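Local atomic coordinates of YkuI protein (Bacillus subtilis, PDB entry 2BAS), a protein that carries an EAL domain, binds the second messenger cyclic di-GMP, and probably belongs with the phosphodiesterases that hydrolyse it. Residues 351-355 against 356-360; 417-421 against 422-426; 301-304 against 305-309; 221-225 against 226-230. All coordinates share one frame; numbering follows the deposited sequence.

Contact 1: 351-355 against 356-360; sequences FKQDG and EWIYQ
Phe351 and Ile358 form an antiparallel hydrogen-bonded pair, with Phe351 N to Ile358 O at 2.9 Å and Ile358 N to Phe351 O at 2.6 Å. They belong to a beta hairpin with a two-residue loop, in which a type I' turn from Gln353 to Glu356 joins strand 349-353 to 356-360, one of the two outermost strands of an antiparallel sheet within this chain. At the turn the ladder closes with Gln353 N on Glu356 O at 3.2 Å, the donor lying above the carbonyl plane, while the return bond from Glu356 N to Gln353 O is weak. Asp354 and Gly355 both have positive phi, as the turn type demands.

The non-hydrogen-bonded pair, Lys352 and Trp357, occupies one face. Lys352 CB sits almost squarely over the indole, 3.5 Å from the centroid of the six-membered ring, in a CH-pi contact. With CG anti to the backbone N (chi1 -172°) and the chain extended, its CD then runs on over CE2 and CZ2. Both polar ends leave the hairpin for Thr330: Lys352 NZ binds its O and Trp357 NE1 its OG1. Trp357 also packs on helix 318-328.

Phe351, Gln353, Glu356 and Ile358 project from the other face. There Ile358 CD1 rests beside the Gln353 amide. The Gln360 amide plane lies within 17° of the Phe351 ring plane, and Gln360 OE1 is 3.6 Å from Phe351 CB.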
# COMPACT_ATOMS: atom_id res chain seq x y z
N PHE A 351 19.11 3.39 -25.15
CA PHE A 351 17.65 3.35 -25.12
C PHE A 351 17.13 2.98 -26.49
O PHE A 351 17.60 3.50 -27.50
CB PHE A 351 17.13 4.73 -24.67
CG PHE A 351 15.64 4.86 -24.63
CD1 PHE A 351 14.92 4.40 -23.53
CD2 PHE A 351 14.95 5.48 -25.67
CE1 PHE A 351 13.53 4.53 -23.47
CE2 PHE A 351 13.55 5.61 -25.62
CZ PHE A 351 12.84 5.14 -24.51
N LYS A 352 16.19 2.04 -26.52
CA LYS A 352 15.59 1.58 -27.77
C LYS A 352 14.26 2.27 -28.03
O LYS A 352 13.25 1.99 -27.37
CB LYS A 352 15.44 0.05 -27.77
CG LYS A 352 15.01 -0.53 -29.10
CD LYS A 352 15.05 -2.06 -29.11
CE LYS A 352 14.97 -2.55 -30.55
NZ LYS A 352 14.75 -4.02 -30.70
N GLN A 353 14.27 3.19 -28.99
CA GLN A 353 13.11 3.99 -29.33
C GLN A 353 12.75 3.71 -30.78
O GLN A 353 13.53 3.99 -31.69
CB GLN A 353 13.44 5.47 -29.14
CG GLN A 353 12.40 6.45 -29.69
CD GLN A 353 13.01 7.81 -30.01
OE1 GLN A 353 13.12 8.17 -31.18
NE2 GLN A 353 13.42 8.55 -28.98
N ASP A 354 11.56 3.14 -30.98
CA ASP A 354 11.08 2.79 -32.32
C ASP A 354 12.06 1.88 -33.09
O ASP A 354 12.33 2.12 -34.26
CB ASP A 354 10.73 4.05 -33.14
CG ASP A 354 9.29 4.52 -32.93
OD1 ASP A 354 8.78 4.47 -31.79
OD2 ASP A 354 8.66 4.94 -33.92
N GLY A 355 12.59 0.86 -32.42
CA GLY A 355 13.43 -0.16 -33.07
C GLY A 355 14.90 0.14 -33.31
O GLY A 355 15.63 -0.71 -33.85
N GLU A 356 15.35 1.34 -32.93
CA GLU A 356 16.74 1.76 -33.13
C GLU A 356 17.34 2.26 -31.80
O GLU A 356 16.73 3.07 -31.11
CB GLU A 356 16.83 2.86 -34.20
CG GLU A 356 16.12 2.56 -35.52
CD GLU A 356 16.94 1.73 -36.50
OE1 GLU A 356 16.39 1.36 -37.57
OE2 GLU A 356 18.13 1.45 -36.24
N TRP A 357 18.53 1.76 -31.46
CA TRP A 357 19.17 2.12 -30.18
C TRP A 357 19.75 3.52 -30.19
O TRP A 357 20.34 3.95 -31.18
CB TRP A 357 20.25 1.10 -29.80
CG TRP A 357 19.67 -0.19 -29.37
CD1 TRP A 357 19.47 -1.30 -30.14
CD2 TRP A 357 19.18 -0.51 -28.06
NE1 TRP A 357 18.89 -2.30 -29.39
CE2 TRP A 357 18.70 -1.84 -28.11
CE3 TRP A 357 19.10 0.20 -26.85
CZ2 TRP A 357 18.15 -2.48 -26.99
CZ3 TRP A 357 18.55 -0.44 -25.74
CH2 TRP A 357 18.08 -1.77 -25.82
N ILE A 358 19.59 4.21 -29.07
CA ILE A 358 20.02 5.58 -28.92
C ILE A 358 20.93 5.71 -27.69
O ILE A 358 20.93 4.85 -26.83
CB ILE A 358 18.79 6.52 -28.90
CG1 ILE A 358 18.39 6.85 -30.34
CG2 ILE A 358 19.03 7.81 -28.11
CD1 ILE A 358 16.93 7.21 -30.51
N TYR A 359 21.74 6.76 -27.63
CA TYR A 359 22.64 6.95 -26.51
C TYR A 359 22.37 8.28 -25.83
O TYR A 359 22.45 9.34 -26.44
CB TYR A 359 24.11 6.86 -26.96
CG TYR A 359 25.11 7.26 -25.89
CD1 TYR A 359 25.25 6.52 -24.71
CD2 TYR A 359 25.91 8.38 -26.06
CE1 TYR A 359 26.17 6.89 -23.73
CE2 TYR A 359 26.84 8.76 -25.08
CZ TYR A 359 26.96 8.01 -23.92
OH TYR A 359 27.88 8.41 -22.97
N GLN A 360 22.05 8.19 -24.54
CA GLN A 360 21.72 9.36 -23.74
C GLN A 360 22.76 9.62 -22.63
O GLN A 360 22.61 9.13 -21.51
CB GLN A 360 20.32 9.20 -23.15
CG GLN A 360 19.22 8.93 -24.18
CD GLN A 360 17.97 8.30 -23.57
OE1 GLN A 360 18.04 7.52 -22.62
NE2 GLN A 360 16.83 8.63 -24.14

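Contact 2: 417-421 against 422-426. With BME (beta-mercaptoethanol), chain C.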
# COMPACT_ATOMS: atom_id res chain seq x y z
N ILE A 417 19.12 -3.98 -16.91
CA ILE A 417 18.51 -4.21 -18.22
C ILE A 417 17.00 -4.20 -18.06
O ILE A 417 16.44 -5.07 -17.39
CB ILE A 417 18.92 -5.57 -18.77
CG1 ILE A 417 20.45 -5.67 -18.89
CG2 ILE A 417 18.26 -5.80 -20.09
CD1 ILE A 417 20.95 -7.09 -19.13
N ASP A 418 16.34 -3.20 -18.64
CA ASP A 418 14.87 -3.09 -18.58
C ASP A 418 14.27 -3.87 -19.73
O ASP A 418 14.72 -3.74 -20.86
CB ASP A 418 14.44 -1.62 -18.62
CG ASP A 418 14.88 -0.82 -17.38
OD1 ASP A 418 15.21 -1.45 -16.34
OD2 ASP A 418 14.89 0.43 -17.45
N LEU A 419 13.25 -4.68 -19.45
CA LEU A 419 12.62 -5.48 -20.52
C LEU A 419 11.30 -4.85 -20.95
O LEU A 419 10.50 -4.45 -20.11
CB LEU A 419 12.39 -6.93 -20.09
CG LEU A 419 13.34 -7.75 -19.21
CD1 LEU A 419 13.14 -9.21 -19.52
CD2 LEU A 419 14.79 -7.40 -19.38
N PRO A 420 11.05 -4.77 -22.27
CA PRO A 420 9.82 -4.14 -22.73
C PRO A 420 8.63 -5.05 -22.49
O PRO A 420 8.81 -6.25 -22.35
CB PRO A 420 10.06 -3.96 -24.23
CG PRO A 420 11.00 -5.05 -24.61
CD PRO A 420 11.86 -5.29 -23.39
N TYR A 421 7.43 -4.47 -22.43
CA TYR A 421 6.19 -5.26 -22.33
C TYR A 421 6.03 -6.21 -23.52
O TYR A 421 5.47 -7.30 -23.38
CB TYR A 421 4.96 -4.33 -22.22
CG TYR A 421 3.62 -5.03 -21.96
CD1 TYR A 421 2.76 -5.30 -23.00
CD2 TYR A 421 3.23 -5.40 -20.68
CE1 TYR A 421 1.54 -5.94 -22.78
CE2 TYR A 421 2.02 -6.03 -20.44
CZ TYR A 421 1.18 -6.29 -21.48
OH TYR A 421 -0.05 -6.92 -21.24
N SER A 422 6.51 -5.79 -24.69
CA SER A 422 6.40 -6.61 -25.89
C SER A 422 7.19 -7.92 -25.79
O SER A 422 6.92 -8.87 -26.53
CB SER A 422 6.80 -5.82 -27.15
OG SER A 422 8.19 -5.56 -27.17
N TYR A 423 8.17 -7.97 -24.90
CA TYR A 423 8.94 -9.18 -24.70
C TYR A 423 8.28 -10.07 -23.65
O TYR A 423 8.17 -11.29 -23.84
CB TYR A 423 10.39 -8.86 -24.29
CG TYR A 423 11.16 -10.09 -23.87
CD1 TYR A 423 11.29 -10.44 -22.53
CD2 TYR A 423 11.74 -10.93 -24.83
CE1 TYR A 423 11.99 -11.58 -22.14
CE2 TYR A 423 12.45 -12.06 -24.45
CZ TYR A 423 12.58 -12.38 -23.11
OH TYR A 423 13.28 -13.51 -22.75
N LEU A 424 7.90 -9.45 -22.54
CA LEU A 424 7.23 -10.14 -21.45
C LEU A 424 5.99 -10.91 -21.90
O LEU A 424 5.83 -12.10 -21.57
CB LEU A 424 6.85 -9.12 -20.38
CG LEU A 424 7.80 -8.81 -19.20
CD1 LEU A 424 9.21 -9.37 -19.35
CD2 LEU A 424 7.81 -7.33 -18.87
N TYR A 425 5.13 -10.26 -22.69
CA TYR A 425 3.87 -10.89 -23.01
C TYR A 425 4.02 -12.09 -23.93
O TYR A 425 3.14 -12.95 -23.96
CB TYR A 425 2.79 -9.88 -23.48
CG TYR A 425 2.86 -9.48 -24.95
CD1 TYR A 425 2.64 -10.41 -25.96
CD2 TYR A 425 3.12 -8.16 -25.32
CE1 TYR A 425 2.72 -10.07 -27.28
CE2 TYR A 425 3.17 -7.80 -26.67
CZ TYR A 425 2.98 -8.76 -27.63
OH TYR A 425 3.03 -8.43 -28.96
N GLU A 426 5.12 -12.17 -24.69
CA GLU A 426 5.33 -13.35 -25.54
C GLU A 426 6.14 -14.46 -24.88
O GLU A 426 6.50 -15.44 -25.51
CB GLU A 426 5.75 -13.04 -26.99
CG GLU A 426 6.96 -12.18 -27.22
CD GLU A 426 7.15 -11.83 -28.72
OE1 GLU A 426 7.29 -10.62 -29.04
OE2 GLU A 426 7.13 -12.75 -29.58
C1 BME C . 16.25 -13.40 -24.99
C2 BME C . 17.54 -12.69 -25.39
O1 BME C . 16.46 -14.11 -23.78
S2 BME C . 17.24 -10.98 -25.92
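Pro420 O takes the N-H of Tyr423, its N at 3.1 Å and well above the carbonyl plane, and, more weakly, the N-H of Leu424, its N at 3.3 Å. One residue on, Tyr421 O accepts Tyr425 N at 3.1 Å in a bond straighter than the Tyr423 one, at 164°. The amide at the start of the turn is met from outside, Tyr421 N giving its hydrogen to Glu400 OE1. This is a short C-terminal helix, with Pro420 at its N-cap position, that comes after strand 413-419 of the antiparallel sheet. Apolar groups close the junction: Leu419 CD1 lies beside Tyr423 CE1 at 3.7 Å and Leu424 CD1 at 3.9 Å, while Pro420 CG meets Tyr423 CB. The Tyr423 hydroxyl is satisfied by His295 NE2, and a beta-mercaptoethanol, probably from the crystallisation liquor, adds a weak bond from its O1. On the outer side the Tyr421 ring receives Tyr425 CB over one face, and its CD1 touches Tyr425 CD2 at 3.7 Å, the ring planes 53° apart. With an alanine at Tyr421 the backbone bonds could remain, but Tyr425 would probably lose the aromatic ring beside it and be freer to turn.

Contact 3: 301-304 against 305-309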
# COMPACT_ATOMS: atom_id res chain seq x y z
N LYS A 301 21.71 -16.77 -17.61
CA LYS A 301 22.73 -17.48 -18.39
C LYS A 301 23.03 -16.73 -19.68
O LYS A 301 24.19 -16.59 -20.06
CB LYS A 301 22.33 -18.93 -18.68
CG LYS A 301 21.97 -19.74 -17.44
CD LYS A 301 22.27 -21.23 -17.62
CE LYS A 301 21.32 -22.10 -16.79
NZ LYS A 301 21.04 -21.56 -15.42
N ARG A 302 21.97 -16.24 -20.33
CA ARG A 302 22.12 -15.49 -21.58
C ARG A 302 22.98 -14.24 -21.35
O ARG A 302 23.95 -14.00 -22.09
CB ARG A 302 20.75 -15.13 -22.18
CG ARG A 302 20.81 -14.32 -23.46
CD ARG A 302 21.05 -15.20 -24.66
NE ARG A 302 21.44 -14.45 -25.85
CZ ARG A 302 22.69 -14.14 -26.18
NH1 ARG A 302 23.71 -14.50 -25.40
NH2 ARG A 302 22.94 -13.45 -27.29
N VAL A 303 22.66 -13.48 -20.32
CA VAL A 303 23.39 -12.26 -19.99
C VAL A 303 24.84 -12.54 -19.56
O VAL A 303 25.75 -11.82 -19.96
CB VAL A 303 22.61 -11.41 -18.96
CG1 VAL A 303 23.47 -10.26 -18.39
CG2 VAL A 303 21.30 -10.88 -19.59
N HIS A 304 25.05 -13.59 -18.77
CA HIS A 304 26.39 -13.97 -18.34
C HIS A 304 27.30 -14.29 -19.55
O HIS A 304 28.46 -13.85 -19.59
CB HIS A 304 26.31 -15.15 -17.37
CG HIS A 304 27.61 -15.49 -16.71
ND1 HIS A 304 28.17 -14.72 -15.71
CD2 HIS A 304 28.46 -16.53 -16.90
CE1 HIS A 304 29.30 -15.26 -15.32
NE2 HIS A 304 29.50 -16.37 -16.02
N GLN A 305 26.79 -15.04 -20.53
CA GLN A 305 27.53 -15.29 -21.77
C GLN A 305 27.88 -13.99 -22.47
O GLN A 305 29.04 -13.75 -22.79
CB GLN A 305 26.73 -16.12 -22.74
CG GLN A 305 26.61 -17.56 -22.40
CD GLN A 305 25.89 -18.33 -23.49
OE1 GLN A 305 26.45 -19.25 -24.09
NE2 GLN A 305 24.64 -17.94 -23.77
N ALA A 306 26.87 -13.14 -22.68
CA ALA A 306 27.05 -11.87 -23.37
C ALA A 306 28.10 -10.95 -22.72
O ALA A 306 29.06 -10.55 -23.39
CB ALA A 306 25.72 -11.17 -23.52
N VAL A 307 27.93 -10.63 -21.44
CA VAL A 307 28.90 -9.82 -20.71
C VAL A 307 30.33 -10.42 -20.80
O VAL A 307 31.19 -9.86 -21.47
CB VAL A 307 28.51 -9.64 -19.22
CG1 VAL A 307 29.54 -8.80 -18.50
CG2 VAL A 307 27.11 -9.00 -19.10
N THR A 308 30.55 -11.56 -20.15
CA THR A 308 31.87 -12.20 -20.12
C THR A 308 32.51 -12.34 -21.51
O THR A 308 33.71 -12.15 -21.66
CB THR A 308 31.83 -13.58 -19.43
OG1 THR A 308 30.90 -14.43 -20.12
CG2 THR A 308 31.39 -13.45 -17.96
N SER A 309 31.70 -12.65 -22.51
CA SER A 309 32.15 -12.73 -23.90
C SER A 309 32.56 -11.35 -24.45
O SER A 309 33.65 -11.21 -25.02
CB SER A 309 31.06 -13.36 -24.76
OG SER A 309 31.20 -12.98 -26.11
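His304 and Thr308, one helical turn apart, meet through a methyl group and a ring: Thr308 CG2 sits over one face of the imidazole, 4.0 Å from its centroid and 18° off the ring normal, in a CH-pi contact. The hydroxyl of the same threonine turns back to the backbone. With chi1 at 58°, OG1 lies between the backbone N and the carbonyl carbon, and from there it donates to His304 O at 2.6 Å. Thr308 N reaches that oxygen too, at 3.2 Å, from the opposite face of the carbonyl plane, so two bonds grip one acceptor. The imidazole is held at a further point, ND1 bonding to Tyr407 OH.

On the neighbouring side of the helix, Val303 CG1 and Val307 CG2 touch at 3.9 Å, their side chains crossing at a slant. Arg302 bends at chi2 and brings NH1 to 3.9 Å from Gln305 NE2, guanidinium and amide planes nearly perpendicular; both are donors and no bond forms between them. Arg302 NH2 makes its salt bridge with Glu328.

Beneath these groups runs the regular alpha-helical ladder of helix 271-311, exemplified by Val307 N to Val303 O at 2.9 Å. The valines face the antiparallel sheet, packing on Ile417 and Leu415 of strand 413-419 and Tyr407 of strand 401-409. Val307 also reaches Phe321 of helix 318-328, where Ala306 packs on Leu325 and Glu328.

Contact 4: 221-225 against 226-230; sequences LLARK and IGAAL
Ala223 CB lies at the apolar centre, 4.0 Å from Leu230 CD2 and 4.3 Å from Ala228 CB, and all three side chains share Leu196 of strand 195-199 as a further neighbour. Beside them Leu222 CD1 meets Ile226 CG2 at 4.0 Å. Leu222 swings CG opposite the main-chain nitrogen (chi1 172°), which carries CD1 along the helix towards Ile226, and the two pack on Leu185 and Ile188 of helix 185-191, respectively. Were Ile226 a serine, CG2 and CD1 would be gone, and Leu222 CD1 and Ile188 would probably be left facing a gap. The segment is a helix-to-strand turn of the EAL domain's TIM-barrel-like fold, in which helix 211-226 gives way to parallel strand 229-233. Gly227, whose positive phi leaves little room for a CB beside the preceding carbonyl O, ends the helix. There Ala223 O receives both Gly227 N at 2.9 Å and Ala228 N at 3.1 Å, Gly227 N binding it rather than Arg224 O. One residue earlier, Ile226 N bonds to Leu222 O at 3.0 Å. At the polar edge the helix faces the second subunit: Arg224 NH2 forms a salt bridge with Asp391 OD1 of that subunit. Arg224 also makes a cation-pi contact with Tyr393, and Lys225 one with Tyr217, both of the same neighbouring chain.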
# COMPACT_ATOMS: atom_id res chain seq x y z
N LEU A 221 -0.29 -5.01 2.17
CA LEU A 221 1.02 -4.82 2.79
C LEU A 221 0.94 -4.10 4.12
O LEU A 221 1.47 -4.57 5.12
CB LEU A 221 1.96 -4.01 1.90
CG LEU A 221 2.46 -4.59 0.58
CD1 LEU A 221 3.43 -3.58 -0.02
CD2 LEU A 221 3.11 -5.97 0.74
N LEU A 222 0.30 -2.93 4.10
CA LEU A 222 0.09 -2.13 5.29
C LEU A 222 -0.54 -2.97 6.39
O LEU A 222 -0.18 -2.83 7.57
CB LEU A 222 -0.77 -0.90 4.98
CG LEU A 222 -1.27 0.00 6.11
CD1 LEU A 222 -0.11 0.61 6.88
CD2 LEU A 222 -2.15 1.10 5.58
N ALA A 223 -1.46 -3.86 5.99
CA ALA A 223 -2.18 -4.71 6.93
C ALA A 223 -1.26 -5.74 7.57
O ALA A 223 -1.39 -6.06 8.75
CB ALA A 223 -3.35 -5.40 6.25
N ARG A 224 -0.31 -6.25 6.79
CA ARG A 224 0.61 -7.23 7.34
C ARG A 224 1.49 -6.54 8.38
O ARG A 224 1.77 -7.11 9.44
CB ARG A 224 1.48 -7.84 6.24
CG ARG A 224 1.83 -9.29 6.50
CD ARG A 224 2.65 -9.86 5.36
NE ARG A 224 4.06 -9.50 5.45
CZ ARG A 224 4.98 -10.28 6.01
NH1 ARG A 224 4.63 -11.45 6.53
NH2 ARG A 224 6.25 -9.89 6.05
N LYS A 225 1.90 -5.32 8.06
CA LYS A 225 2.75 -4.52 8.95
C LYS A 225 2.09 -4.15 10.28
O LYS A 225 2.74 -4.20 11.32
CB LYS A 225 3.34 -3.29 8.25
CG LYS A 225 4.82 -3.45 7.88
CD LYS A 225 5.02 -3.93 6.45
CE LYS A 225 6.37 -4.61 6.21
NZ LYS A 225 7.59 -3.82 6.55
N ILE A 226 0.80 -3.80 10.25
CA ILE A 226 0.10 -3.30 11.45
C ILE A 226 -0.74 -4.34 12.19
O ILE A 226 -1.22 -4.08 13.28
CB ILE A 226 -0.80 -2.06 11.13
CG1 ILE A 226 -1.93 -2.43 10.16
CG2 ILE A 226 0.05 -0.89 10.61
CD1 ILE A 226 -3.11 -1.50 10.18
N GLY A 227 -0.94 -5.50 11.58
CA GLY A 227 -1.62 -6.61 12.24
C GLY A 227 -3.12 -6.65 12.07
O GLY A 227 -3.84 -7.07 12.97
N ALA A 228 -3.60 -6.22 10.92
CA ALA A 228 -5.02 -6.33 10.62
C ALA A 228 -5.18 -7.53 9.70
O ALA A 228 -4.50 -7.62 8.67
CB ALA A 228 -5.55 -5.06 9.96
N ALA A 229 -6.05 -8.47 10.08
CA ALA A 229 -6.36 -9.60 9.22
C ALA A 229 -7.34 -9.14 8.14
O ALA A 229 -8.15 -8.24 8.38
CB ALA A 229 -6.96 -10.74 10.03
N LEU A 230 -7.27 -9.77 6.98
CA LEU A 230 -8.15 -9.45 5.88
C LEU A 230 -9.31 -10.43 5.82
O LEU A 230 -9.12 -11.65 5.82
CB LEU A 230 -7.40 -9.50 4.54
CG LEU A 230 -6.13 -8.67 4.41
CD1 LEU A 230 -5.42 -9.01 3.11
CD2 LEU A 230 -6.42 -7.17 4.49

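How the contacts relate
Contacts 1, 2 and 3 belong to the C-terminal region, whereas contact 4 lies in the EAL domain, its centre about 32 Å from that of contact 2, the nearest of the other three. Contacts 1 and 2 are built on the same antiparallel sheet without touching. Contacts 2 and 3 do touch, Ile417 CD1 resting on Val303 CG2 at 3.8 Å, where the long helix packs on the sheet. Contact 1 is wholly at the surface and relies on a backbone ladder and an aliphatic chain over indole; the other three are partly buried, with leucines, isoleucines or valines inward and polar groups outward. Contact 4 alone reaches the second subunit, through charged side chains and some apolar packing.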